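Local coordinates for protein amine Dehydrogenase (Pseudomonas putida, PDB 1JMX) that probably carries electrons through two bound heme c groups, as the heme-bearing alpha subunit of a quinohemoprotein amine dehydrogenase, at residues 121-126 and 143-148; 68-73 and 111-116; 368-373 and 464-469; 391-396 and 479-484. All blocks are in the same frame, centred on the assembly; numbering follows the deposited sequence.

Interaction 1: 121-126 and 143-148; sequences HLVNFH and DWLPIA. With HEC (heme c), chain E.
The carbonyl oxygen of Leu122 takes two N-H groups from one residue, His126: the helical backbone bond from N, and a nearly straight bond from the ring, ND1 to Leu122 O, of 2.8 Å. The ring donor lies well above the carbonyl plane, while the oxygen lies in the plane of the imidazole, which fixes the ring's rotation and turns NE2 to the heme iron, FE, at 2.1 Å. His104, the histidine of the CXXCH motif whose Cys100 and Cys103 hold the heme covalently, supplies the other axial nitrogen. Leu122 lies over the porphyrin beside the ligand, CD1 reaching the methyl CMA at 3.2 Å and CD2 the methyl CMB. With only an alanine here, loss of both methyl contacts is likely to open a gap over that porphyrin edge. On another side of the helix, Val123 CG1, anti to its own nitrogen (chi1 175°), fits between three apolar groups of the nearly antiparallel helix 144-159 (164° between the short segments): Trp144 CZ3 at 3.8 Å, Ala148 CB at 3.9 Å and Leu145 CD1. Alanine leaves room for this branch, and its CB lies over one indole face, offset toward the rim; Trp144 CZ2 meets heme atom CBB at 4.0 Å.

Interaction 2: 68-73 and 111-116; sequences QGLAPS and LQRRPA. With HEC (heme c), chain F.
Leu70 spreads its two methyls over the chain of 111-116: CD1 comes 3.3 Å from the carbonyl oxygen of Leu111, and CD2 lies 3.6 Å from Arg113 CG, the two side chains crossing at about a right angle. A branched leucine suits this place because it can cover the main chain just past a helix end and an arginine's aliphatic stem at once. Arg113 bends at chi2 (-59°), which carries its guanidinium back toward its own main chain, where NH1 donates to Gln112 O at 3.0 Å and also to Ala110 O. The next residue serves a heme c whose iron is held by His16 and Met44. Arg114, extended from CG to NE, grips one propionate with two nitrogens, NH1 to O1A at 2.8 Å and NH2 to O2A at 2.9 Å, the latter almost perfectly straight (178°). Behind it, Gln112 OE1 receives both NE and NH2 in the guanidinium plane, so the group is held flat and aimed; Lys32 NZ also donates to this oxygen. A leucine in place of Arg114 would probably cost the propionate two donors and a nearby positive charge, and leave Gln112 OE1 with fewer donors, Lys32 remaining. Outside this shell, the short, weakly bonded strand 112-113 pairs antiparallel with 31-32, whose Arg31 touches both Leu70 and Arg113. Segment 68-73 leaves helix 54-67 and packs against helix 165-173, where Ala71 and Pro72 touch Trp170, while helix 116-129 begins directly after Pro115.

Interaction 3: 368-373 and 464-469; sequences VKVVPA and LKVIAT
This is a buried apolar contact, without hydrogen bonds, between two strands that are not paired with each other in the fourth domain, a member of the immunoglobulin-like E-set group. Strand 367-378 bonds along its first half to strand 391-400, as Lys369 does with Glu396, and after Pro372 turns to strand 476-484, where Ala373 meets His480. A first strand shared in this way between two sides of a curled sheet is consistent with the strand switch of immunoglobulin-like sandwiches, and the cis peptide before Pro372 marks the bend. Strand 462-470 lies beyond 476-484, and the two segments face one another across the interior. Val370 carries the contact from its strand. Its beta-branched side chain suits extended backbone, and with CG1 anti to the nitrogen (chi1 173°) CG1 meets Val466, while CG2 lies near both Val466 O and Ala468. Phe393 and Met481 also pack on Val466, and Ala468, backed by Trp416, is small enough to admit a methyl of Val370. Val370 CG2 thus rests 4.0 Å from Ala468 CB, while the side chains of Val370 and Val466 cross at about a right angle, CG1 to CG1 at 4.1 Å.

Interaction 4: 391-396 and 479-484; sequences GRFEAE and GHMIVT
In Met481, CG anti to the backbone nitrogen (chi1 176°) and an extended next bond carry SD out beside Phe393, and the bend at the last torsion only turns the terminal methyl CE; the phenylalanine, with CG anti to its carbonyl carbon (chi1 -48°), presents the far rim of its ring. The meeting is at the edge. SD lies 3.6 Å from Phe393 CZ and 3.9 Å from CE1, and its direction from the ring centroid is 86° off the normal, so it is in the ring plane, where the partly positive ring hydrogens can face the sulfur's electrons. Met481 CB adds an apolar touch to Phe393 CZ at 4.0 Å. A long, unbranched thioether suits this spot because it reaches across to the ring edge with a polarisable sulfur. The same sulfur lies 4.2 Å from Gly391 CA, and a CB modelled on that residue would fall 2.7 Å from SD, so the lack of a side chain there makes room for the methionine. Trp416, Pro372 and Val466 also pack on Phe393, while Leu464 and Phe443 touch Met481. What results is a Met-aromatic contact bridging two strands not paired with each other, inside an immunoglobulin-like beta domain of the E-set group.

How the interactions relate
All four contacts are buried, but they serve two different regions. Interactions 1 and 2 share the heme-binding domain and touch one another, Leu122 CD1 lying 3.5 Å from Arg114 NH1; strand 112-113 leads directly into helix 116-129. Their chemistry is mixed: one pairs iron ligation with helix packing, the other pairs leucine packing with the hydrogen-bonded grip of an arginine on a propionate. Interactions 3 and 4, with centres about 6 Å apart, each join strands of one curled sheet in the fourth domain that are not paired with each other, and rely on apolar and sulfur contacts alone. Probable backbone hydrogen bonds, Lys369 O to Glu396 N and Val466 O to Gly479 N, join them. The two pairs are well separated, with nearest atoms at least about 20 Å apart.

Interaction 1: 121-126 and 143-148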
# COMPACT_ATOMS: atom_id res chain seq x y z
N HIS A 121 -10.25 -0.45 20.67
CA HIS A 121 -9.94 -1.86 20.40
C HIS A 121 -9.28 -1.96 19.04
O HIS A 121 -8.38 -2.78 18.84
CB HIS A 121 -11.20 -2.72 20.38
CG HIS A 121 -11.72 -3.08 21.74
ND1 HIS A 121 -10.90 -3.33 22.81
CD2 HIS A 121 -12.99 -3.27 22.18
CE1 HIS A 121 -11.63 -3.65 23.86
NE2 HIS A 121 -12.91 -3.62 23.50
N LEU A 122 -9.75 -1.14 18.09
CA LEU A 122 -9.20 -1.14 16.75
C LEU A 122 -7.73 -0.73 16.75
O LEU A 122 -6.92 -1.37 16.10
CB LEU A 122 -10.01 -0.23 15.83
CG LEU A 122 -9.48 -0.05 14.41
CD1 LEU A 122 -10.62 0.03 13.45
CD2 LEU A 122 -8.62 1.20 14.33
N VAL A 123 -7.38 0.31 17.51
CA VAL A 123 -5.99 0.76 17.59
C VAL A 123 -5.08 -0.34 18.15
O VAL A 123 -3.99 -0.58 17.62
CB VAL A 123 -5.85 2.04 18.44
CG1 VAL A 123 -4.38 2.40 18.61
CG2 VAL A 123 -6.58 3.18 17.79
N ASN A 124 -5.53 -1.02 19.21
CA ASN A 124 -4.76 -2.10 19.82
C ASN A 124 -4.56 -3.26 18.85
O ASN A 124 -3.50 -3.87 18.84
CB ASN A 124 -5.43 -2.60 21.10
CG ASN A 124 -5.18 -1.69 22.28
OD1 ASN A 124 -4.12 -1.74 22.89
ND2 ASN A 124 -6.14 -0.84 22.59
N PHE A 125 -5.57 -3.55 18.05
CA PHE A 125 -5.48 -4.61 17.06
C PHE A 125 -4.41 -4.31 16.01
O PHE A 125 -3.69 -5.20 15.59
CB PHE A 125 -6.82 -4.85 16.35
CG PHE A 125 -6.69 -5.57 15.02
CD1 PHE A 125 -6.80 -4.87 13.82
CD2 PHE A 125 -6.40 -6.93 14.98
CE1 PHE A 125 -6.62 -5.51 12.61
CE2 PHE A 125 -6.21 -7.58 13.77
CZ PHE A 125 -6.32 -6.87 12.58
N HIS A 126 -4.35 -3.06 15.56
CA HIS A 126 -3.37 -2.66 14.56
C HIS A 126 -1.94 -2.87 15.03
O HIS A 126 -1.17 -3.58 14.39
CB HIS A 126 -3.58 -1.21 14.14
CG HIS A 126 -4.68 -1.03 13.15
ND1 HIS A 126 -6.02 -1.00 13.48
CD2 HIS A 126 -4.63 -0.93 11.80
CE1 HIS A 126 -6.72 -0.89 12.36
NE2 HIS A 126 -5.92 -0.85 11.32
N ASP A 143 5.21 9.57 19.55
CA ASP A 143 4.76 8.52 20.46
C ASP A 143 3.43 8.08 19.86
O ASP A 143 2.37 8.57 20.23
CB ASP A 143 4.54 9.09 21.87
CG ASP A 143 5.82 9.58 22.51
OD1 ASP A 143 6.90 9.02 22.21
OD2 ASP A 143 5.76 10.52 23.32
N TRP A 144 3.51 7.18 18.89
CA TRP A 144 2.33 6.70 18.17
C TRP A 144 1.16 6.19 19.00
O TRP A 144 0.04 6.66 18.82
CB TRP A 144 2.73 5.66 17.13
CG TRP A 144 1.67 5.49 16.09
CD1 TRP A 144 1.54 6.20 14.94
CD2 TRP A 144 0.55 4.60 16.14
NE1 TRP A 144 0.40 5.83 14.27
CE2 TRP A 144 -0.23 4.84 14.99
CE3 TRP A 144 0.13 3.62 17.04
CZ2 TRP A 144 -1.41 4.15 14.72
CZ3 TRP A 144 -1.05 2.92 16.77
CH2 TRP A 144 -1.80 3.19 15.62
N LEU A 145 1.40 5.24 19.89
CA LEU A 145 0.32 4.68 20.70
C LEU A 145 -0.43 5.71 21.57
O LEU A 145 -1.66 5.79 21.49
CB LEU A 145 0.83 3.47 21.52
CG LEU A 145 -0.19 2.59 22.24
CD1 LEU A 145 -1.28 2.11 21.29
CD2 LEU A 145 0.56 1.42 22.86
N PRO A 146 0.28 6.51 22.39
CA PRO A 146 -0.37 7.52 23.24
C PRO A 146 -1.21 8.53 22.44
O PRO A 146 -2.33 8.88 22.83
CB PRO A 146 0.82 8.21 23.90
CG PRO A 146 1.79 7.10 24.05
CD PRO A 146 1.72 6.42 22.71
N ILE A 147 -0.66 8.99 21.32
CA ILE A 147 -1.33 9.94 20.44
C ILE A 147 -2.60 9.31 19.84
O ILE A 147 -3.66 9.93 19.80
CB ILE A 147 -0.37 10.38 19.28
CG1 ILE A 147 0.72 11.31 19.83
CG2 ILE A 147 -1.12 11.04 18.15
CD1 ILE A 147 1.84 11.56 18.84
N ALA A 148 -2.48 8.06 19.41
CA ALA A 148 -3.60 7.35 18.80
C ALA A 148 -4.73 7.09 19.80
O ALA A 148 -5.90 7.22 19.45
CB ALA A 148 -3.11 6.04 18.19
FE HEC E . -6.17 0.12 9.43
CHA HEC E . -7.97 -2.52 8.45
CHB HEC E . -8.99 1.50 10.69
CHC HEC E . -4.36 2.74 10.59
CHD HEC E . -3.33 -1.32 8.17
NA HEC E . -8.06 -0.38 9.52
C1A HEC E . -8.65 -1.52 9.06
C2A HEC E . -10.06 -1.53 9.31
C3A HEC E . -10.35 -0.39 9.92
C4A HEC E . -9.10 0.32 10.07
CMA HEC E . -11.71 0.07 10.40
CAA HEC E . -11.00 -2.66 8.94
CBA HEC E . -11.45 -3.23 10.28
CGA HEC E . -12.39 -4.41 10.23
O1A HEC E . -12.76 -4.88 9.17
O2A HEC E . -12.75 -4.88 11.29
NB HEC E . -6.58 1.76 10.41
C1B HEC E . -7.82 2.19 10.87
C2B HEC E . -7.76 3.42 11.59
C3B HEC E . -6.45 3.77 11.60
C4B HEC E . -5.72 2.75 10.84
CMB HEC E . -8.95 4.16 12.24
CAB HEC E . -5.92 5.01 12.31
CBB HEC E . -5.19 4.76 13.63
NC HEC E . -4.26 0.61 9.36
C1C HEC E . -3.68 1.74 9.89
C2C HEC E . -2.27 1.78 9.64
C3C HEC E . -1.97 0.67 8.96
C4C HEC E . -3.21 -0.08 8.79
CMC HEC E . -1.32 2.90 10.08
CAC HEC E . -0.60 0.41 8.37
CBC HEC E . 0.46 -0.31 9.18
ND HEC E . -5.73 -1.56 8.51
C1D HEC E . -4.52 -2.02 8.05
C2D HEC E . -4.65 -3.35 7.44
C3D HEC E . -6.00 -3.65 7.56
C4D HEC E . -6.61 -2.55 8.19
CMD HEC E . -3.53 -4.19 6.83
CAD HEC E . -6.82 -4.87 7.14
CBD HEC E . -6.11 -5.96 6.40
CGD HEC E . -6.28 -5.79 4.92
O1D HEC E . -6.51 -4.64 4.47
O2D HEC E . -6.19 -6.80 4.19

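Interaction 2: 68-73 and 111-116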
# COMPACT_ATOMS: atom_id res chain seq x y z
N GLN A 68 -26.84 -3.40 10.90
CA GLN A 68 -25.86 -2.39 11.27
C GLN A 68 -25.16 -1.78 10.06
O GLN A 68 -23.99 -2.05 9.79
CB GLN A 68 -24.85 -3.00 12.23
CG GLN A 68 -25.46 -3.40 13.57
CD GLN A 68 -24.82 -4.64 14.13
OE1 GLN A 68 -25.51 -5.52 14.66
NE2 GLN A 68 -23.51 -4.74 14.01
N GLY A 69 -25.89 -0.94 9.35
CA GLY A 69 -25.34 -0.28 8.18
C GLY A 69 -25.21 1.21 8.43
O GLY A 69 -25.35 1.68 9.56
N LEU A 70 -24.93 1.95 7.37
CA LEU A 70 -24.79 3.39 7.48
C LEU A 70 -25.95 4.06 6.74
O LEU A 70 -26.46 3.54 5.76
CB LEU A 70 -23.48 3.86 6.84
CG LEU A 70 -22.14 3.27 7.25
CD1 LEU A 70 -21.03 4.02 6.54
CD2 LEU A 70 -21.95 3.37 8.75
N ALA A 71 -26.37 5.21 7.24
CA ALA A 71 -27.42 5.97 6.57
C ALA A 71 -26.76 6.52 5.29
O ALA A 71 -25.53 6.60 5.21
CB ALA A 71 -27.89 7.10 7.46
N PRO A 72 -27.56 6.85 4.27
CA PRO A 72 -26.98 7.38 3.03
C PRO A 72 -26.05 8.56 3.27
O PRO A 72 -24.93 8.57 2.77
CB PRO A 72 -28.22 7.77 2.24
CG PRO A 72 -29.21 6.74 2.66
CD PRO A 72 -29.02 6.71 4.15
N SER A 73 -26.48 9.52 4.08
CA SER A 73 -25.69 10.70 4.37
C SER A 73 -24.40 10.42 5.13
O SER A 73 -23.53 11.28 5.21
CB SER A 73 -26.53 11.74 5.12
OG SER A 73 -26.95 11.25 6.37
N LEU A 111 -15.99 5.08 6.47
CA LEU A 111 -17.13 4.25 6.09
C LEU A 111 -17.56 3.32 7.23
O LEU A 111 -18.20 2.29 7.00
CB LEU A 111 -16.83 3.46 4.81
CG LEU A 111 -16.92 4.29 3.53
CD1 LEU A 111 -16.33 3.54 2.37
CD2 LEU A 111 -18.37 4.68 3.26
N GLN A 112 -17.20 3.70 8.45
CA GLN A 112 -17.54 2.95 9.65
C GLN A 112 -17.97 3.89 10.78
O GLN A 112 -17.56 5.04 10.83
CB GLN A 112 -16.37 2.06 10.11
CG GLN A 112 -16.02 0.94 9.15
CD GLN A 112 -15.25 -0.18 9.82
OE1 GLN A 112 -15.27 -0.33 11.04
NE2 GLN A 112 -14.59 -1.00 9.01
N ARG A 113 -18.84 3.39 11.64
CA ARG A 113 -19.34 4.14 12.79
C ARG A 113 -19.14 3.28 14.04
O ARG A 113 -19.58 2.13 14.08
CB ARG A 113 -20.82 4.49 12.58
CG ARG A 113 -21.07 5.53 11.49
CD ARG A 113 -20.35 6.82 11.81
NE ARG A 113 -20.58 7.87 10.83
CZ ARG A 113 -19.97 7.97 9.65
NH1 ARG A 113 -19.07 7.06 9.28
NH2 ARG A 113 -20.21 9.01 8.86
N ARG A 114 -18.44 3.81 15.03
CA ARG A 114 -18.15 3.05 16.25
C ARG A 114 -18.06 3.92 17.49
O ARG A 114 -17.76 5.11 17.40
CB ARG A 114 -16.79 2.36 16.14
CG ARG A 114 -16.56 1.47 14.95
CD ARG A 114 -15.11 1.06 14.94
NE ARG A 114 -14.80 0.11 13.89
CZ ARG A 114 -14.00 -0.94 14.06
NH1 ARG A 114 -13.42 -1.17 15.23
NH2 ARG A 114 -13.73 -1.73 13.03
N PRO A 115 -18.34 3.34 18.68
CA PRO A 115 -18.23 4.13 19.91
C PRO A 115 -16.73 4.17 20.23
O PRO A 115 -15.96 3.39 19.66
CB PRO A 115 -19.04 3.30 20.92
CG PRO A 115 -18.84 1.91 20.45
CD PRO A 115 -18.97 2.03 18.94
N ALA A 116 -16.32 5.06 21.13
CA ALA A 116 -14.91 5.19 21.48
C ALA A 116 -14.17 3.91 21.85
O ALA A 116 -13.02 3.73 21.45
CB ALA A 116 -14.73 6.24 22.57
FE HEC F . -14.38 -12.02 15.29
CHA HEC F . -12.82 -9.16 16.18
CHB HEC F . -16.79 -10.22 13.74
CHC HEC F . -15.98 -14.91 14.42
CHD HEC F . -11.95 -13.84 16.88
NA HEC F . -14.73 -10.11 15.02
C1A HEC F . -13.98 -9.04 15.45
C2A HEC F . -14.58 -7.78 15.04
C3A HEC F . -15.69 -8.08 14.36
C4A HEC F . -15.79 -9.53 14.34
CMA HEC F . -16.66 -7.10 13.73
CAA HEC F . -14.03 -6.40 15.34
CBA HEC F . -13.23 -5.92 14.15
CGA HEC F . -12.64 -4.54 14.36
O1A HEC F . -12.83 -3.93 15.43
O2A HEC F . -11.96 -4.05 13.43
NB HEC F . -16.01 -12.47 14.30
C1B HEC F . -16.92 -11.59 13.70
C2B HEC F . -18.01 -12.25 13.07
C3B HEC F . -17.79 -13.58 13.27
C4B HEC F . -16.55 -13.71 14.02
CMB HEC F . -19.19 -11.57 12.32
CAB HEC F . -18.73 -14.66 12.78
CBB HEC F . -18.59 -15.17 11.34
NC HEC F . -14.03 -13.95 15.59
C1C HEC F . -14.80 -15.02 15.15
C2C HEC F . -14.24 -16.29 15.55
C3C HEC F . -13.13 -16.01 16.25
C4C HEC F . -12.99 -14.55 16.26
CMC HEC F . -14.83 -17.67 15.24
CAC HEC F . -12.36 -17.03 17.07
CBC HEC F . -11.28 -17.90 16.46
ND HEC F . -12.73 -11.60 16.32
C1D HEC F . -11.83 -12.46 16.91
C2D HEC F . -10.73 -11.73 17.57
C3D HEC F . -11.01 -10.41 17.34
C4D HEC F . -12.22 -10.36 16.59
CMD HEC F . -9.55 -12.34 18.33
CAD HEC F . -10.22 -9.19 17.79
CBD HEC F . -9.06 -8.77 16.89
CGD HEC F . -9.50 -8.47 15.47
O1D HEC F . -9.21 -9.27 14.57
O2D HEC F . -10.13 -7.43 15.24

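Interaction 3: 368-373 and 464-469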
# COMPACT_ATOMS: atom_id res chain seq x y z
N VAL A 368 -6.75 23.00 -22.58
CA VAL A 368 -7.03 21.57 -22.52
C VAL A 368 -6.49 20.94 -21.24
O VAL A 368 -5.35 21.19 -20.86
CB VAL A 368 -6.42 20.81 -23.71
CG1 VAL A 368 -6.77 19.34 -23.64
CG2 VAL A 368 -6.92 21.41 -25.01
N LYS A 369 -7.33 20.13 -20.59
CA LYS A 369 -6.95 19.45 -19.35
C LYS A 369 -7.07 17.94 -19.50
O LYS A 369 -8.08 17.43 -19.97
CB LYS A 369 -7.83 19.90 -18.18
CG LYS A 369 -7.76 21.38 -17.88
CD LYS A 369 -8.67 21.74 -16.73
CE LYS A 369 -8.79 23.24 -16.59
NZ LYS A 369 -7.45 23.88 -16.48
N VAL A 370 -6.02 17.22 -19.12
CA VAL A 370 -6.04 15.76 -19.18
C VAL A 370 -6.71 15.25 -17.90
O VAL A 370 -6.36 15.66 -16.80
CB VAL A 370 -4.62 15.17 -19.30
CG1 VAL A 370 -4.67 13.65 -19.18
CG2 VAL A 370 -4.01 15.56 -20.63
N VAL A 371 -7.68 14.37 -18.09
CA VAL A 371 -8.44 13.79 -16.99
C VAL A 371 -8.28 12.26 -17.01
O VAL A 371 -8.55 11.62 -18.03
CB VAL A 371 -9.93 14.15 -17.13
CG1 VAL A 371 -10.76 13.39 -16.14
CG2 VAL A 371 -10.11 15.65 -16.95
N PRO A 372 -7.80 11.67 -15.90
CA PRO A 372 -7.40 12.34 -14.66
C PRO A 372 -6.04 13.04 -14.79
O PRO A 372 -5.19 12.62 -15.58
CB PRO A 372 -7.34 11.18 -13.66
CG PRO A 372 -6.86 10.06 -14.50
CD PRO A 372 -7.70 10.20 -15.75
N ALA A 373 -5.84 14.11 -14.02
CA ALA A 373 -4.58 14.87 -14.05
C ALA A 373 -3.42 14.02 -13.53
O ALA A 373 -2.29 14.14 -14.02
CB ALA A 373 -4.72 16.15 -13.23
N LEU A 464 5.82 8.87 -16.29
CA LEU A 464 5.39 9.43 -17.56
C LEU A 464 4.53 10.69 -17.59
O LEU A 464 3.79 11.01 -16.66
CB LEU A 464 4.68 8.33 -18.37
CG LEU A 464 5.47 7.04 -18.63
CD1 LEU A 464 4.61 6.08 -19.43
CD2 LEU A 464 6.77 7.35 -19.37
N LYS A 465 4.64 11.39 -18.71
CA LYS A 465 3.90 12.62 -18.97
C LYS A 465 2.92 12.24 -20.07
O LYS A 465 3.33 11.77 -21.13
CB LYS A 465 4.84 13.73 -19.42
CG LYS A 465 4.26 15.12 -19.32
CD LYS A 465 5.34 16.19 -19.23
CE LYS A 465 6.24 16.20 -20.47
NZ LYS A 465 7.11 17.43 -20.52
N VAL A 466 1.64 12.38 -19.78
CA VAL A 466 0.59 12.04 -20.73
C VAL A 466 0.17 13.26 -21.55
O VAL A 466 -0.43 14.19 -21.01
CB VAL A 466 -0.63 11.46 -19.98
CG1 VAL A 466 -1.79 11.23 -20.92
CG2 VAL A 466 -0.23 10.15 -19.29
N ILE A 467 0.49 13.24 -22.84
CA ILE A 467 0.16 14.36 -23.73
C ILE A 467 -1.02 14.09 -24.65
O ILE A 467 -1.02 13.13 -25.41
CB ILE A 467 1.36 14.76 -24.64
CG1 ILE A 467 2.67 14.77 -23.86
CG2 ILE A 467 1.11 16.13 -25.28
CD1 ILE A 467 2.69 15.72 -22.73
N ALA A 468 -2.02 14.96 -24.57
CA ALA A 468 -3.21 14.88 -25.42
C ALA A 468 -3.16 16.09 -26.35
O ALA A 468 -2.85 17.20 -25.91
CB ALA A 468 -4.48 14.93 -24.59
N THR A 469 -3.41 15.88 -27.63
CA THR A 469 -3.41 16.98 -28.59
C THR A 469 -4.74 16.93 -29.32
O THR A 469 -5.05 15.96 -29.99
CB THR A 469 -2.22 16.90 -29.57
OG1 THR A 469 -2.29 15.69 -30.32
CG2 THR A 469 -0.90 16.94 -28.83

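Interaction 4: 391-396 and 479-484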
# COMPACT_ATOMS: atom_id res chain seq x y z
N GLY A 391 -3.99 2.92 -17.69
CA GLY A 391 -4.16 4.34 -17.47
C GLY A 391 -5.22 4.65 -18.52
O GLY A 391 -5.12 4.18 -19.66
N ARG A 392 -6.30 5.33 -18.15
CA ARG A 392 -7.35 5.65 -19.11
C ARG A 392 -7.58 7.14 -19.04
O ARG A 392 -7.90 7.68 -17.98
CB ARG A 392 -8.62 4.88 -18.80
CG ARG A 392 -8.48 3.40 -19.08
CD ARG A 392 -9.76 2.68 -18.74
NE ARG A 392 -9.83 1.42 -19.45
CZ ARG A 392 -10.44 1.26 -20.61
NH1 ARG A 392 -11.04 2.28 -21.20
NH2 ARG A 392 -10.41 0.08 -21.21
N PHE A 393 -7.42 7.81 -20.18
CA PHE A 393 -7.52 9.26 -20.18
C PHE A 393 -8.52 9.88 -21.12
O PHE A 393 -8.96 9.27 -22.09
CB PHE A 393 -6.15 9.86 -20.43
CG PHE A 393 -5.07 9.28 -19.57
CD1 PHE A 393 -4.31 8.21 -20.02
CD2 PHE A 393 -4.84 9.79 -18.30
CE1 PHE A 393 -3.33 7.64 -19.21
CE2 PHE A 393 -3.86 9.23 -17.48
CZ PHE A 393 -3.11 8.15 -17.94
N GLU A 394 -8.83 11.13 -20.84
CA GLU A 394 -9.76 11.91 -21.62
C GLU A 394 -9.20 13.34 -21.70
O GLU A 394 -8.48 13.78 -20.80
CB GLU A 394 -11.11 11.89 -20.92
CG GLU A 394 -12.29 12.03 -21.83
CD GLU A 394 -12.71 10.75 -22.50
OE1 GLU A 394 -13.17 9.82 -21.79
OE2 GLU A 394 -12.63 10.67 -23.74
N ALA A 395 -9.44 14.03 -22.81
CA ALA A 395 -8.96 15.41 -22.97
C ALA A 395 -10.13 16.37 -22.80
O ALA A 395 -11.04 16.40 -23.62
CB ALA A 395 -8.32 15.60 -24.33
N GLU A 396 -10.12 17.10 -21.69
CA GLU A 396 -11.17 18.05 -21.36
C GLU A 396 -10.91 19.45 -21.93
O GLU A 396 -9.98 20.13 -21.52
CB GLU A 396 -11.34 18.11 -19.85
CG GLU A 396 -12.34 19.11 -19.35
CD GLU A 396 -12.22 19.30 -17.87
OE1 GLU A 396 -11.16 19.76 -17.42
OE2 GLU A 396 -13.17 18.95 -17.14
N GLY A 479 -0.83 15.56 -18.66
CA GLY A 479 -1.19 14.81 -17.47
C GLY A 479 0.04 14.11 -16.93
O GLY A 479 1.09 14.11 -17.56
N HIS A 480 -0.09 13.53 -15.74
CA HIS A 480 1.01 12.82 -15.10
C HIS A 480 0.57 11.42 -14.71
O HIS A 480 -0.40 11.24 -13.97
CB HIS A 480 1.47 13.58 -13.85
CG HIS A 480 2.70 13.01 -13.21
ND1 HIS A 480 3.14 13.40 -11.96
CD2 HIS A 480 3.60 12.10 -13.66
CE1 HIS A 480 4.25 12.76 -11.67
NE2 HIS A 480 4.55 11.96 -12.68
N MET A 481 1.31 10.44 -15.20
CA MET A 481 1.02 9.05 -14.90
C MET A 481 2.27 8.31 -14.44
O MET A 481 3.36 8.50 -14.98
CB MET A 481 0.45 8.34 -16.13
CG MET A 481 0.22 6.85 -15.93
SD MET A 481 -0.25 5.95 -17.41
CE MET A 481 1.17 6.24 -18.44
N ILE A 482 2.11 7.50 -13.40
CA ILE A 482 3.21 6.69 -12.88
C ILE A 482 2.79 5.23 -13.04
O ILE A 482 1.69 4.84 -12.65
CB ILE A 482 3.50 7.00 -11.38
CG1 ILE A 482 4.19 8.35 -11.24
CG2 ILE A 482 4.38 5.91 -10.78
CD1 ILE A 482 4.35 8.79 -9.83
N VAL A 483 3.64 4.45 -13.70
CA VAL A 483 3.39 3.03 -13.89
C VAL A 483 4.22 2.33 -12.84
O VAL A 483 5.45 2.46 -12.84
CB VAL A 483 3.85 2.55 -15.28
CG1 VAL A 483 3.49 1.09 -15.48
CG2 VAL A 483 3.23 3.40 -16.38
N THR A 484 3.56 1.68 -11.89
CA THR A 484 4.27 0.96 -10.83
C THR A 484 4.01 -0.52 -10.68
O THR A 484 3.41 -1.16 -11.54
CB THR A 484 4.09 1.57 -9.44
OG1 THR A 484 2.78 2.16 -9.30
CG2 THR A 484 5.17 2.52 -9.18